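Local coordinates for sensor protein (Shewanella oneidensis, PDB 3LIC), which is a putative membrane-bound sensor histidine kinase whose extracellular PDC-fold domain probably senses a signal outside the cell and passes it to the two-component machinery, at residues 9-14 with 231-236; 60-65 with 73-78; 91-96 with 102-107; 180-185 with 262-267. All blocks are in the same frame, centred on the assembly; numbering follows the deposited sequence.

Overall arrangement
The chain carries two antiparallel beta-sheets beside the long helix 2-46, as in sensors with two PDC domains in tandem. Interactions 2 and 3 belong to the first PDC sensor domain; their centres are 8 Å apart, and they follow each other along the chain through neighbouring strands 74-79 and 92-96. Interactions 1 and 4 belong to the second beta-sheet, with centres 9 Å apart, and they touch where Leu10 and Leu14 meet Phe266 and Leu265. The pairs lie on opposite sides of the chain's centre, with centres about 36 to 42 Å apart. Interaction 1 closes a loop in sequence that contains interactions 2 and 3, whereas interaction 4 interleaves with it; together 1 and 4 join helix 2-46 to the second beta-sheet and helix 262-268.

Interaction 1 of 4, residues 9-14 with 231-236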
# COMPACT_ATOMS: atom_id res chain seq x y z
N ARG A 9 6.45 -25.33 -18.04
CA ARG A 9 7.61 -24.44 -17.93
C ARG A 9 7.14 -23.01 -17.72
O ARG A 9 7.74 -22.28 -16.96
CB ARG A 9 8.47 -24.50 -19.21
CG ARG A 9 9.88 -23.90 -19.13
CD ARG A 9 10.68 -24.34 -20.42
NE ARG A 9 10.07 -25.55 -20.99
CZ ARG A 9 9.99 -25.82 -22.29
NH1 ARG A 9 10.51 -24.97 -23.15
NH2 ARG A 9 9.40 -26.93 -22.73
N LEU A 10 6.10 -22.58 -18.44
CA LEU A 10 5.54 -21.26 -18.27
C LEU A 10 5.11 -21.01 -16.83
O LEU A 10 5.35 -19.91 -16.28
CB LEU A 10 4.36 -20.97 -19.22
CG LEU A 10 4.74 -20.92 -20.71
CD1 LEU A 10 3.51 -20.78 -21.63
CD2 LEU A 10 5.83 -19.80 -20.98
N TYR A 11 4.45 -21.99 -16.22
CA TYR A 11 3.99 -21.83 -14.84
C TYR A 11 5.16 -21.78 -13.85
O TYR A 11 5.07 -21.11 -12.78
CB TYR A 11 3.01 -22.93 -14.43
CG TYR A 11 1.57 -22.61 -14.79
CD1 TYR A 11 0.99 -21.38 -14.42
CD2 TYR A 11 0.79 -23.55 -15.49
CE1 TYR A 11 -0.32 -21.10 -14.77
CE2 TYR A 11 -0.54 -23.28 -15.82
CZ TYR A 11 -1.08 -22.06 -15.46
OH TYR A 11 -2.38 -21.81 -15.76
N GLU A 12 6.22 -22.51 -14.15
CA GLU A 12 7.35 -22.54 -13.22
C GLU A 12 8.00 -21.16 -13.21
O GLU A 12 8.35 -20.67 -12.18
CB GLU A 12 8.35 -23.64 -13.58
CG GLU A 12 7.66 -25.01 -13.59
CD GLU A 12 8.60 -26.17 -13.89
OE1 GLU A 12 9.61 -25.95 -14.62
OE2 GLU A 12 8.31 -27.29 -13.40
N ASN A 13 8.08 -20.52 -14.37
CA ASN A 13 8.70 -19.23 -14.50
C ASN A 13 7.81 -18.19 -13.83
O ASN A 13 8.30 -17.35 -13.11
CB ASN A 13 8.90 -18.84 -15.96
CG ASN A 13 9.94 -19.72 -16.65
OD1 ASN A 13 10.66 -20.47 -16.02
ND2 ASN A 13 9.98 -19.64 -17.98
N LEU A 14 6.50 -18.28 -14.06
CA LEU A 14 5.56 -17.36 -13.42
C LEU A 14 5.65 -17.53 -11.91
O LEU A 14 5.54 -16.52 -11.21
CB LEU A 14 4.10 -17.52 -13.90
CG LEU A 14 3.77 -16.97 -15.29
CD1 LEU A 14 2.42 -17.52 -15.76
CD2 LEU A 14 3.77 -15.40 -15.42
N GLN A 231 -1.07 -21.56 -8.96
CA GLN A 231 -1.04 -21.19 -10.37
C GLN A 231 -2.43 -21.49 -10.96
O GLN A 231 -3.04 -22.45 -10.57
CB GLN A 231 0.02 -22.02 -11.13
CG GLN A 231 1.55 -21.60 -10.99
CD GLN A 231 2.06 -21.58 -9.53
OE1 GLN A 231 2.25 -22.63 -8.91
NE2 GLN A 231 2.28 -20.37 -8.98
N ALA A 232 -2.90 -20.73 -11.92
CA ALA A 232 -4.15 -21.04 -12.55
C ALA A 232 -4.30 -20.10 -13.71
O ALA A 232 -3.69 -19.05 -13.72
CB ALA A 232 -5.30 -20.86 -11.59
N SER A 233 -5.11 -20.45 -14.70
CA SER A 233 -5.46 -19.47 -15.68
C SER A 233 -6.82 -18.85 -15.42
O SER A 233 -7.50 -19.15 -14.41
CB SER A 233 -5.38 -20.01 -17.11
OG SER A 233 -6.17 -21.14 -17.19
N PHE A 234 -7.16 -17.93 -16.33
CA PHE A 234 -8.38 -17.17 -16.21
C PHE A 234 -8.57 -16.33 -17.46
O PHE A 234 -7.62 -16.19 -18.23
CB PHE A 234 -8.40 -16.32 -14.93
CG PHE A 234 -7.70 -15.03 -15.05
CD1 PHE A 234 -8.33 -13.95 -15.66
CD2 PHE A 234 -6.43 -14.86 -14.53
CE1 PHE A 234 -7.70 -12.73 -15.75
CE2 PHE A 234 -5.80 -13.66 -14.64
CZ PHE A 234 -6.45 -12.59 -15.24
N VAL A 235 -9.81 -15.88 -17.69
CA VAL A 235 -10.13 -14.89 -18.74
C VAL A 235 -10.55 -13.51 -18.16
O VAL A 235 -11.14 -13.42 -17.06
CB VAL A 235 -11.25 -15.38 -19.73
CG1 VAL A 235 -10.98 -16.79 -20.18
CG2 VAL A 235 -12.62 -15.29 -19.08
N ASP A 236 -10.22 -12.44 -18.88
CA ASP A 236 -10.69 -11.11 -18.49
C ASP A 236 -11.97 -10.84 -19.26
O ASP A 236 -12.46 -11.73 -19.99
CB ASP A 236 -9.63 -10.02 -18.70
CG ASP A 236 -9.32 -9.76 -20.18
OD1 ASP A 236 -9.92 -10.36 -21.12
OD2 ASP A 236 -8.42 -8.94 -20.39
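Tyr11 carries this contact almost alone, reaching from helix 9-14 to lie along the start of strand 231-235. Its apolar contacts are with Gln231. Tyr11 CD1 is 3.5 Å from Gln231 CB and equally close to Gln231 CG, and the two side chains slide past each other in opposite directions. The ring and the Gln231 amide are turned 56° apart, so they do not stack; the ring is served by the methylene part of the glutamine. A bend at chi2 (57°) swings the amide away from the line of the first methylenes, and its NE2 is hydrogen-bonded to Ser245 OG. Glutamine suits this spot because its aliphatic stem packs while its polar end finds a partner on the neighbouring strand.

The hydroxyl end gains no hydrogen bond across the contact. Tyr11 OH comes 3.2 Å from Ser233 N, near the plane of the ring, but the angle is poor. The hydroxyl also lies 3.3 Å from Ala232 C and 3.7 Å from Ser233 CB, so it rests against the backbone. A tyrosine is long enough to cross the gap, for the axes of helix segment 9-14 and strand segment 231-235 come no closer than 9.6 Å, and its polar end is tolerated at this partly exposed position.

The helix segment passes steeply over the strand segment, their directions differing by 110°. Strand 230-235 is the outermost on its side of the five-stranded sheet, and Tyr11 and Ser233 both also touch Leu243 of the adjacent strand 241-248. Leu14 packs on Val258 and Val260 of strand 255-261, while Leu10 meets helix 262-268.

Interaction 2 of 4, residues 60-65 with 73-78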
# COMPACT_ATOMS: atom_id res chain seq x y z
N THR A 60 10.95 20.01 8.82
CA THR A 60 12.35 19.49 8.71
C THR A 60 12.43 18.00 8.99
O THR A 60 12.86 17.29 8.16
CB THR A 60 13.28 20.25 9.64
OG1 THR A 60 13.04 21.65 9.41
CG2 THR A 60 14.75 19.91 9.39
N VAL A 61 11.99 17.51 10.14
CA VAL A 61 11.99 16.03 10.39
C VAL A 61 11.43 15.19 9.20
O VAL A 61 12.11 14.24 8.69
CB VAL A 61 11.21 15.65 11.70
CG1 VAL A 61 11.08 14.09 11.83
CG2 VAL A 61 11.93 16.20 12.89
N LEU A 62 10.21 15.53 8.76
CA LEU A 62 9.54 14.75 7.75
C LEU A 62 10.21 14.87 6.39
O LEU A 62 10.24 13.88 5.64
CB LEU A 62 8.06 15.13 7.61
CG LEU A 62 7.19 14.90 8.83
CD1 LEU A 62 5.82 15.51 8.69
CD2 LEU A 62 7.06 13.40 9.05
N THR A 63 10.69 16.07 6.03
CA THR A 63 11.46 16.21 4.76
C THR A 63 12.67 15.32 4.68
O THR A 63 12.87 14.59 3.67
CB THR A 63 11.93 17.66 4.48
OG1 THR A 63 10.77 18.46 4.46
CG2 THR A 63 12.62 17.77 3.08
N ASN A 64 13.49 15.38 5.73
CA ASN A 64 14.71 14.56 5.79
C ASN A 64 14.40 13.07 5.72
O ASN A 64 15.10 12.27 5.07
CB ASN A 64 15.44 14.85 7.11
CG ASN A 64 16.02 16.23 7.15
OD1 ASN A 64 16.06 16.90 6.14
ND2 ASN A 64 16.46 16.68 8.34
N ARG A 65 13.33 12.68 6.39
CA ARG A 65 12.92 11.25 6.39
C ARG A 65 12.45 10.82 5.03
O ARG A 65 12.77 9.70 4.59
CB ARG A 65 11.89 11.02 7.54
CG ARG A 65 10.65 10.20 7.18
CD ARG A 65 9.73 9.91 8.49
NE ARG A 65 8.86 8.76 8.36
CZ ARG A 65 9.08 7.66 9.05
NH1 ARG A 65 10.10 7.66 9.90
NH2 ARG A 65 8.32 6.59 8.89
N PHE A 73 6.51 7.65 -0.35
CA PHE A 73 5.96 8.76 -1.07
C PHE A 73 5.79 9.98 -0.14
O PHE A 73 6.08 11.13 -0.51
CB PHE A 73 4.58 8.38 -1.62
CG PHE A 73 3.92 9.51 -2.31
CD1 PHE A 73 4.37 9.90 -3.60
CD2 PHE A 73 2.89 10.25 -1.68
CE1 PHE A 73 3.80 10.99 -4.24
CE2 PHE A 73 2.33 11.36 -2.32
CZ PHE A 73 2.81 11.73 -3.61
N GLY A 74 5.34 9.73 1.08
CA GLY A 74 4.97 10.82 1.95
C GLY A 74 4.90 10.37 3.41
O GLY A 74 4.82 9.18 3.71
N SER A 75 4.93 11.31 4.34
CA SER A 75 4.78 10.94 5.74
C SER A 75 4.05 12.03 6.53
O SER A 75 4.25 13.21 6.27
CB SER A 75 6.17 10.61 6.32
OG SER A 75 6.09 10.58 7.73
N ALA A 76 3.17 11.67 7.43
CA ALA A 76 2.46 12.70 8.19
C ALA A 76 2.65 12.53 9.71
O ALA A 76 2.85 11.39 10.20
CB ALA A 76 0.94 12.67 7.86
N ILE A 77 2.50 13.64 10.45
CA ILE A 77 2.37 13.59 11.89
C ILE A 77 1.10 14.32 12.26
O ILE A 77 1.05 15.54 12.19
CB ILE A 77 3.53 14.29 12.60
CG1 ILE A 77 4.84 13.56 12.26
CG2 ILE A 77 3.20 14.39 14.19
CD1 ILE A 77 6.04 14.23 12.89
N ALA A 78 0.07 13.56 12.67
CA ALA A 78 -1.28 14.07 12.76
C ALA A 78 -1.78 13.96 14.21
O ALA A 78 -1.65 12.90 14.82
CB ALA A 78 -2.14 13.30 11.80
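The guanidinium of Arg65 is the flat group here, and Ser75 OG approaches it at a slant at its NE corner. Helix segment 60-65 lies against the sheet of the first PDC domain, running nearly antiparallel to strand segment 74-78 at an angle of 156°, with the axes 8.5 Å apart. The link from Arg65 NE to Ser75 OG is a weak hydrogen bond of 3.4 Å, bent to 127° at the hydrogen. Both groups have other partners: Arg65 NH1 donates to Asn35 O of helix 2-46, and Ser75 OG is hydrogen-bonded to Thr164 O on the neighbouring strand 161-168 of the sheet. Arginine fits because its long chain, extended from CG to NE, brings NE to Ser75 while NH1 reaches helix 2-46; a small serine leaves room for it.

The rest of the contact is buried and made by the Leu62 methyls, which touch Ile77 and also the Ser75 oxygens. With CG anti to the carbonyl carbon (chi1 -63°), Leu62 extends its isobutyl group to the strand; it also rests on Val94 of strand 92-96. Ile77 in turn touches Ile43 of helix 2-46, so the strand face is shared between two helices. At the strand's start, Phe73 and Gly74 both face Asp166 in a classic beta bulge.

The branches of Leu62 divide the work: CD1 lies 3.7 Å from Ser75 O, whereas CD2 sits 3.3 Å from Ser75 OG and 3.9 Å from Ile77 CG1.

Interaction 3 of 4, residues 91-96 with 102-107; sequences SPYVYR and NYLDIG
Leu104 and Tyr93 lie side by side on one face of the antiparallel hairpin, and the leucine's CD2 methyl is the bump between two ring edges: 3.8 Å from Tyr93 CD2 and 3.9 Å from Tyr95 CE2. Next along that face, Tyr95 lies over Asn102, whose CB sits 3.7 Å from the ring centroid. Tyr95 reaches back over its partner because CG stands between the backbone N and carbonyl carbon (chi1 68°). Beyond Leu104, Ile106 CD1 makes an off-centre CH-pi contact with Tyr93, whose hydroxyl bonds to Asp166. Ser91 OG is buried with no polar partner in the model.

On the opposite face Tyr103 turns its edge to Pro92 and Val94, and Val94 CG2 lies 3.8 Å from Tyr103 CD1; this face looks toward helix 55-68.

Backbone bonds join Tyr95 with Asn102 in both directions, and Leu104 N donates to Tyr93 O. Asn102 ND2 adds a nearly straight 2.9 Å bond to Tyr95 OH, lying in the amide plane. At the far end, Asp105 N-caps helix 106-109: OD1 takes Ser91 N at 2.8 Å and Gly107 N at 3.0 Å from opposite faces of its carboxylate. Two donors on one oxygen should stabilise the Asp105 anion and pin the strand-to-helix turn.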
# COMPACT_ATOMS: atom_id res chain seq x y z
N SER A 91 -1.71 18.69 11.28
CA SER A 91 -1.12 17.52 10.68
C SER A 91 -0.11 17.83 9.60
O SER A 91 -0.32 17.59 8.41
CB SER A 91 -2.19 16.53 10.25
OG SER A 91 -1.67 15.51 9.41
N PRO A 92 1.07 18.32 10.03
CA PRO A 92 2.19 18.46 9.08
C PRO A 92 2.38 17.20 8.22
O PRO A 92 2.30 16.09 8.73
CB PRO A 92 3.38 18.61 10.00
CG PRO A 92 2.75 19.27 11.28
CD PRO A 92 1.44 18.63 11.43
N TYR A 93 2.70 17.38 6.95
CA TYR A 93 2.81 16.27 6.02
C TYR A 93 3.75 16.66 4.90
O TYR A 93 3.64 17.75 4.37
CB TYR A 93 1.40 16.02 5.43
CG TYR A 93 1.35 15.02 4.32
CD1 TYR A 93 1.65 13.66 4.55
CD2 TYR A 93 0.94 15.40 3.03
CE1 TYR A 93 1.60 12.72 3.50
CE2 TYR A 93 0.87 14.47 2.01
CZ TYR A 93 1.21 13.15 2.24
OH TYR A 93 1.08 12.26 1.20
N VAL A 94 4.74 15.83 4.59
CA VAL A 94 5.63 16.07 3.44
C VAL A 94 5.51 14.93 2.41
O VAL A 94 5.38 13.76 2.79
CB VAL A 94 7.12 16.26 3.89
CG1 VAL A 94 8.07 16.31 2.68
CG2 VAL A 94 7.29 17.49 4.79
N TYR A 95 5.56 15.23 1.12
CA TYR A 95 5.40 14.18 0.09
C TYR A 95 6.32 14.52 -1.09
O TYR A 95 6.76 15.69 -1.21
CB TYR A 95 3.92 13.97 -0.36
CG TYR A 95 3.29 15.13 -1.14
CD1 TYR A 95 3.29 15.15 -2.55
CD2 TYR A 95 2.68 16.20 -0.46
CE1 TYR A 95 2.69 16.29 -3.29
CE2 TYR A 95 2.07 17.27 -1.13
CZ TYR A 95 2.08 17.31 -2.54
OH TYR A 95 1.46 18.42 -3.12
N ARG A 96 6.71 13.50 -1.86
CA ARG A 96 7.57 13.77 -3.03
C ARG A 96 6.74 14.17 -4.28
O ARG A 96 5.77 13.52 -4.61
CB ARG A 96 8.67 12.70 -3.26
CG ARG A 96 8.38 11.54 -4.17
CD ARG A 96 9.15 10.24 -3.68
NE ARG A 96 10.53 10.58 -3.38
CZ ARG A 96 11.27 10.19 -2.35
NH1 ARG A 96 10.84 9.37 -1.42
NH2 ARG A 96 12.50 10.62 -2.27
N ASN A 102 6.94 18.61 -1.18
CA ASN A 102 5.93 19.61 -0.90
C ASN A 102 5.56 19.43 0.52
O ASN A 102 5.65 18.33 1.02
CB ASN A 102 4.68 19.34 -1.77
CG ASN A 102 4.94 19.76 -3.26
OD1 ASN A 102 6.00 20.33 -3.57
ND2 ASN A 102 3.99 19.49 -4.15
N TYR A 103 5.10 20.48 1.16
CA TYR A 103 4.67 20.41 2.51
C TYR A 103 3.25 21.03 2.66
O TYR A 103 2.93 22.05 1.99
CB TYR A 103 5.64 21.15 3.40
CG TYR A 103 5.01 21.41 4.77
CD1 TYR A 103 5.06 20.44 5.78
CD2 TYR A 103 4.33 22.61 5.04
CE1 TYR A 103 4.43 20.66 7.04
CE2 TYR A 103 3.76 22.85 6.31
CZ TYR A 103 3.83 21.84 7.30
OH TYR A 103 3.21 22.07 8.52
N LEU A 104 2.39 20.44 3.50
CA LEU A 104 1.21 21.16 3.93
C LEU A 104 0.82 20.65 5.28
O LEU A 104 1.11 19.48 5.62
CB LEU A 104 0.01 21.03 2.96
CG LEU A 104 -0.71 19.69 2.82
CD1 LEU A 104 -2.17 19.86 2.29
CD2 LEU A 104 0.12 18.90 1.87
N ASP A 105 0.20 21.52 6.05
CA ASP A 105 -0.51 21.11 7.20
C ASP A 105 -1.89 20.60 6.73
O ASP A 105 -2.77 21.39 6.35
CB ASP A 105 -0.64 22.28 8.18
CG ASP A 105 -1.43 21.91 9.37
OD1 ASP A 105 -1.90 20.75 9.46
OD2 ASP A 105 -1.64 22.76 10.25
N ILE A 106 -2.07 19.27 6.73
CA ILE A 106 -3.32 18.72 6.22
C ILE A 106 -4.54 19.28 7.01
O ILE A 106 -5.60 19.46 6.49
CB ILE A 106 -3.26 17.18 6.29
CG1 ILE A 106 -2.24 16.64 5.28
CG2 ILE A 106 -4.57 16.51 6.02
CD1 ILE A 106 -2.21 15.06 5.29
N GLY A 107 -4.36 19.60 8.28
CA GLY A 107 -5.51 19.98 9.08
C GLY A 107 -5.91 21.45 8.81
O GLY A 107 -6.96 21.88 9.23

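Interaction 4 of 4, residues 180-185 with 262-267; sequences PSRLVV and KHELFA
Arg182 and Glu264 meet through the ends of long side chains, and the close part of the contact is just this ionic pair. Arg182 NH2 lies 2.8 Å from Glu264 OE2 in a salt bridge. The guanidinium and carboxylate planes are 62° apart, so the groups do not form a flat two-pronged pair, and OE2 alone comes close to the arginine. A water completes the link: it accepts from Arg182 NE at 2.6 Å and donates to Glu264 OE2 at 2.8 Å. The carboxylate oxygen is therefore approached by NH2 of the positive guanidinium and by the water's hydrogen.

The remainder is loose. The nearest CA atoms, those of Arg182 and Leu265, are 11.7 Å apart, and the two segments bury only 77 Å² between them at the surface. Both chains are stretched where they meet: Arg182 is extended from CG to NE, and Glu264 runs straight beyond CG, with CG opposite its backbone N (chi1 159°). Long, charged residues suit this gap because their extended chains bring the charged ends together.

Strand 255-261 is close by: the side chains of Arg182 and Leu265 both touch its Val260, and the backbone of Arg182 also bonds to Met259. The bridge thus ties the 3-10 turn before strand 183-186 to the first turn of the C-terminal helix 262-268. At this partly hydrated surface site, the nearby positive guanidinium should favour the ionised form of Glu264.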
# COMPACT_ATOMS: atom_id res chain seq x y z
N PRO A 180 3.60 -3.02 -15.07
CA PRO A 180 2.29 -2.72 -14.49
C PRO A 180 1.15 -3.62 -15.00
O PRO A 180 0.29 -4.01 -14.21
CB PRO A 180 2.02 -1.25 -14.91
CG PRO A 180 3.37 -0.66 -15.23
CD PRO A 180 4.36 -1.81 -15.44
N SER A 181 1.07 -3.89 -16.31
CA SER A 181 -0.08 -4.64 -16.83
C SER A 181 -0.08 -6.12 -16.37
O SER A 181 -1.08 -6.80 -16.51
CB SER A 181 -0.18 -4.57 -18.38
OG SER A 181 0.94 -5.24 -18.92
N ARG A 182 1.04 -6.60 -15.85
CA ARG A 182 1.05 -7.96 -15.35
C ARG A 182 0.85 -8.14 -13.80
O ARG A 182 1.03 -9.25 -13.31
CB ARG A 182 2.37 -8.57 -15.68
CG ARG A 182 2.87 -8.29 -17.06
CD ARG A 182 4.21 -8.98 -17.19
NE ARG A 182 4.53 -9.07 -18.60
CZ ARG A 182 5.41 -9.91 -19.13
NH1 ARG A 182 6.08 -10.77 -18.36
NH2 ARG A 182 5.62 -9.87 -20.44
N LEU A 183 0.47 -7.09 -13.05
CA LEU A 183 0.58 -7.16 -11.60
C LEU A 183 -0.77 -6.92 -11.00
O LEU A 183 -1.44 -5.92 -11.37
CB LEU A 183 1.56 -6.08 -11.06
CG LEU A 183 1.68 -5.88 -9.56
CD1 LEU A 183 2.21 -7.21 -8.98
CD2 LEU A 183 2.67 -4.69 -9.14
N VAL A 184 -1.18 -7.81 -10.09
CA VAL A 184 -2.24 -7.45 -9.19
C VAL A 184 -1.73 -7.70 -7.76
O VAL A 184 -0.98 -8.64 -7.51
CB VAL A 184 -3.55 -8.26 -9.47
CG1 VAL A 184 -4.58 -8.10 -8.33
CG2 VAL A 184 -4.15 -7.82 -10.71
N VAL A 185 -2.10 -6.83 -6.82
CA VAL A 185 -1.82 -7.05 -5.41
C VAL A 185 -3.15 -7.01 -4.68
O VAL A 185 -3.99 -6.13 -4.92
CB VAL A 185 -0.88 -5.96 -4.79
CG1 VAL A 185 -0.53 -6.35 -3.32
CG2 VAL A 185 0.42 -5.82 -5.56
N LYS A 262 -1.84 -15.62 -22.31
CA LYS A 262 -1.31 -16.88 -22.80
C LYS A 262 -0.68 -16.80 -24.21
O LYS A 262 0.37 -17.42 -24.44
CB LYS A 262 -2.41 -17.96 -22.77
CG LYS A 262 -1.85 -19.31 -23.11
CD LYS A 262 -2.88 -20.40 -22.85
CE LYS A 262 -3.82 -20.55 -24.07
NZ LYS A 262 -4.97 -21.50 -23.85
N HIS A 263 -1.31 -16.11 -25.17
CA HIS A 263 -0.78 -16.00 -26.55
C HIS A 263 0.66 -15.53 -26.53
O HIS A 263 1.55 -16.07 -27.20
CB HIS A 263 -1.65 -15.04 -27.44
CG HIS A 263 -1.85 -13.64 -26.91
ND1 HIS A 263 -0.88 -12.65 -27.01
CD2 HIS A 263 -2.94 -13.03 -26.38
CE1 HIS A 263 -1.35 -11.52 -26.52
NE2 HIS A 263 -2.60 -11.72 -26.13
N GLU A 264 0.86 -14.49 -25.72
CA GLU A 264 2.14 -13.83 -25.55
C GLU A 264 3.12 -14.75 -24.82
O GLU A 264 4.28 -14.84 -25.21
CB GLU A 264 1.96 -12.52 -24.76
CG GLU A 264 3.23 -12.04 -24.12
CD GLU A 264 3.09 -10.72 -23.31
OE1 GLU A 264 2.01 -10.05 -23.33
OE2 GLU A 264 4.11 -10.35 -22.69
N LEU A 265 2.68 -15.44 -23.77
CA LEU A 265 3.64 -16.33 -23.12
C LEU A 265 4.11 -17.43 -24.10
O LEU A 265 5.34 -17.69 -24.19
CB LEU A 265 3.10 -16.95 -21.82
CG LEU A 265 2.96 -16.00 -20.64
CD1 LEU A 265 2.22 -16.71 -19.49
CD2 LEU A 265 4.38 -15.55 -20.20
N PHE A 266 3.15 -18.06 -24.81
CA PHE A 266 3.51 -19.07 -25.85
C PHE A 266 4.37 -18.47 -26.98
O PHE A 266 5.41 -19.01 -27.31
CB PHE A 266 2.28 -19.82 -26.39
CG PHE A 266 1.75 -20.85 -25.42
CD1 PHE A 266 1.13 -20.47 -24.23
CD2 PHE A 266 1.89 -22.22 -25.68
CE1 PHE A 266 0.64 -21.43 -23.31
CE2 PHE A 266 1.39 -23.20 -24.74
CZ PHE A 266 0.78 -22.80 -23.56
N ALA A 267 3.97 -17.33 -27.55
CA ALA A 267 4.84 -16.71 -28.59
C ALA A 267 6.35 -16.60 -28.20
O ALA A 267 7.18 -17.04 -29.01
CB ALA A 267 4.28 -15.37 -29.06
O HOH W 1 3.04 -8.63 -20.73